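Side-chain contact in putative phosphoglycolate phosphatase (Lactobacillus delbrueckii, PDB 2HI0), which probably hydrolyses phosphoglycolate as a member of the haloacid dehalogenase-like family and carries a sodium ion at its aspartate site: residues 58-63 with 87-92. Sequence-based numbering, arbitrary orientation.
Sequences RALAYE and QTEVNR. Unlike the reference sequence in segment 87-92: Thr88 (reference Ala).
In the helical cap of this haloacid dehalogenase-like hydrolase, which is inserted between the first strand of the parallel sheet and the strands that follow, helix 52-63 packs through Leu60 against the first turn of helix 87-103. The alpha carbons of Leu60 and Val90 lie 7.8 Å apart, close enough for leucine's branched end to meet the side chains of the other helix. Leu60 sets its CG anti to its own carbonyl carbon (chi1 -71°), which sends the isobutyl group toward Val90, and one methyl does the touching: Leu60 CD1 meets Val90 CG2 at 3.7 Å. Valine suits the receiving place because it presents a methyl close to its own backbone; its CG2 stands beside the backbone N, and Leu60 CD1 also comes within 3.9 Å of Val90 N. Phe30 of helix 19-32 and His35 pack on Leu60 as well, tying it to a third helix.

Glu89 plays a double role. Glu89 CG lies 4.0 Å from Leu60 CD1, while the chain, bent at chi2 (63°), carries the carboxylate on to polar partners. Arg92, one turn later, grips it side-on: Arg92 NE reaches Glu89 OE1 at 3.1 Å, nearly straight and in the guanidinium plane. The second bond, Arg92 NH2 to the syn lone pair of Glu89 OE2 (2.9 Å), is bent (133°) and tilted from that plane; NH2 also bonds Thr33 O. Cutting Glu89 back to an alanine is likely to leave His35 NE2 and Arg92 NE without this acceptor and uncover one flank of the Leu60 methyl. Between residues 58-63 and 87-92 the touching is thus apolar, and His35, bonded to Glu89 OE2 and Glu63 OE1, adds a bridge to the direct Gln87 NE2–Thr57 OG1 bond; both imidazole nitrogens probably donate, and the two carboxylates would favour its protonated, positive form.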
loop_
_atom_site.group_PDB
_atom_site.type_symbol
_atom_site.label_atom_id
_atom_site.label_comp_id
_atom_site.label_asym_id
_atom_site.label_seq_id
_atom_site.Cartn_x
_atom_site.Cartn_y
_atom_site.Cartn_z
ATOM N N ARG A 58 -1.016 4.680 14.857
ATOM C CA ARG A 58 -2.461 4.849 14.683
ATOM C C ARG A 58 -3.266 3.867 15.540
ATOM O O ARG A 58 -4.263 4.267 16.207
ATOM C CB ARG A 58 -2.792 4.722 13.212
ATOM C CG ARG A 58 -2.498 5.974 12.351
ATOM C CD ARG A 58 -2.794 5.615 10.882
ATOM N NE ARG A 58 -2.673 6.773 10.013
ATOM C CZ ARG A 58 -2.547 6.700 8.697
ATOM N NH1 ARG A 58 -2.414 5.507 8.111
ATOM N NH2 ARG A 58 -2.478 7.805 7.992
ATOM N N ALA A 59 -2.856 2.604 15.519
ATOM C CA ALA A 59 -3.610 1.563 16.260
ATOM C C ALA A 59 -3.555 1.791 17.766
ATOM O O ALA A 59 -4.569 1.663 18.442
ATOM C CB ALA A 59 -3.084 0.123 15.940
ATOM N N LEU A 60 -2.398 2.187 18.266
ATOM C CA LEU A 60 -2.244 2.515 19.683
ATOM C C LEU A 60 -3.081 3.745 20.051
ATOM O O LEU A 60 -3.683 3.787 21.113
ATOM C CB LEU A 60 -0.769 2.713 20.063
ATOM C CG LEU A 60 0.118 1.475 20.101
ATOM C CD1 LEU A 60 1.621 1.842 20.246
ATOM C CD2 LEU A 60 -0.327 0.539 21.281
ATOM N N ALA A 61 -3.113 4.745 19.171
ATOM C CA ALA A 61 -3.919 5.956 19.442
ATOM C C ALA A 61 -5.401 5.606 19.447
ATOM O O ALA A 61 -6.164 6.098 20.289
ATOM C CB ALA A 61 -3.638 7.010 18.359
ATOM N N TYR A 62 -5.800 4.753 18.506
ATOM C CA TYR A 62 -7.184 4.321 18.443
ATOM C C TYR A 62 -7.554 3.544 19.713
ATOM O O TYR A 62 -8.635 3.798 20.313
ATOM C CB TYR A 62 -7.412 3.490 17.182
ATOM C CG TYR A 62 -8.850 3.339 16.866
ATOM C CD1 TYR A 62 -9.574 4.430 16.416
ATOM C CD2 TYR A 62 -9.492 2.111 17.002
ATOM C CE1 TYR A 62 -10.929 4.318 16.091
ATOM C CE2 TYR A 62 -10.854 1.982 16.678
ATOM C CZ TYR A 62 -11.567 3.113 16.242
ATOM O OH TYR A 62 -12.908 3.036 15.932
ATOM N N GLU A 63 -6.681 2.651 20.176
ATOM C CA GLU A 63 -6.922 1.954 21.448
ATOM C C GLU A 63 -7.123 2.981 22.591
ATOM O O GLU A 63 -7.966 2.797 23.475
ATOM C CB GLU A 63 -5.776 1.023 21.823
ATOM C CG GLU A 63 -5.948 0.329 23.163
ATOM C CD GLU A 63 -4.709 -0.457 23.614
ATOM O OE1 GLU A 63 -3.552 -0.040 23.314
ATOM O OE2 GLU A 63 -4.905 -1.470 24.319
ATOM N N GLN A 87 6.821 6.059 20.662
ATOM C CA GLN A 87 7.575 5.219 19.721
ATOM C C GLN A 87 8.281 4.010 20.330
ATOM O O GLN A 87 8.449 3.001 19.668
ATOM C CB GLN A 87 8.491 6.023 18.843
ATOM C CG GLN A 87 7.721 6.995 17.961
ATOM C CD GLN A 87 6.727 6.302 16.971
ATOM O OE1 GLN A 87 7.132 5.392 16.257
ATOM N NE2 GLN A 87 5.440 6.665 17.010
ATOM N N THR A 88 8.636 4.099 21.602
ATOM C CA THR A 88 9.162 2.956 22.286
ATOM C C THR A 88 8.126 1.839 22.315
ATOM O O THR A 88 8.462 0.678 22.038
ATOM C CB THR A 88 9.621 3.351 23.712
ATOM O OG1 THR A 88 10.668 4.324 23.616
ATOM C CG2 THR A 88 10.123 2.156 24.530
ATOM N N GLU A 89 6.884 2.162 22.640
ATOM C CA GLU A 89 5.858 1.136 22.604
ATOM C C GLU A 89 5.564 0.644 21.178
ATOM O O GLU A 89 5.339 -0.553 20.980
ATOM C CB GLU A 89 4.597 1.634 23.295
ATOM C CG GLU A 89 3.552 0.540 23.527
ATOM C CD GLU A 89 3.986 -0.587 24.456
ATOM O OE1 GLU A 89 4.999 -0.461 25.191
ATOM O OE2 GLU A 89 3.275 -1.624 24.463
ATOM N N VAL A 90 5.542 1.559 20.203
ATOM C CA VAL A 90 5.409 1.177 18.785
ATOM C C VAL A 90 6.453 0.084 18.422
ATOM O O VAL A 90 6.102 -0.988 17.847
ATOM C CB VAL A 90 5.508 2.403 17.865
ATOM C CG1 VAL A 90 5.619 1.975 16.377
ATOM C CG2 VAL A 90 4.270 3.282 18.067
ATOM N N ASN A 91 7.717 0.347 18.761
ATOM C CA ASN A 91 8.835 -0.535 18.415
ATOM C C ASN A 91 8.672 -1.882 19.127
ATOM O O ASN A 91 9.006 -2.930 18.574
ATOM C CB ASN A 91 10.185 0.101 18.715
ATOM C CG ASN A 91 10.477 1.281 17.830
ATOM O OD1 ASN A 91 9.887 1.418 16.769
ATOM N ND2 ASN A 91 11.399 2.143 18.265
ATOM N N ARG A 92 8.098 -1.859 20.325
ATOM C CA ARG A 92 7.930 -3.116 21.105
ATOM C C ARG A 92 6.849 -3.968 20.439
ATOM O O ARG A 92 6.988 -5.195 20.297
ATOM C CB ARG A 92 7.576 -2.836 22.553
ATOM C CG ARG A 92 7.627 -4.044 23.423
ATOM C CD ARG A 92 7.534 -3.650 24.898
ATOM N NE ARG A 92 6.152 -3.355 25.295
ATOM C CZ ARG A 92 5.255 -4.261 25.700
ATOM N NH1 ARG A 92 5.543 -5.541 25.766
ATOM N NH2 ARG A 92 4.046 -3.867 26.048
#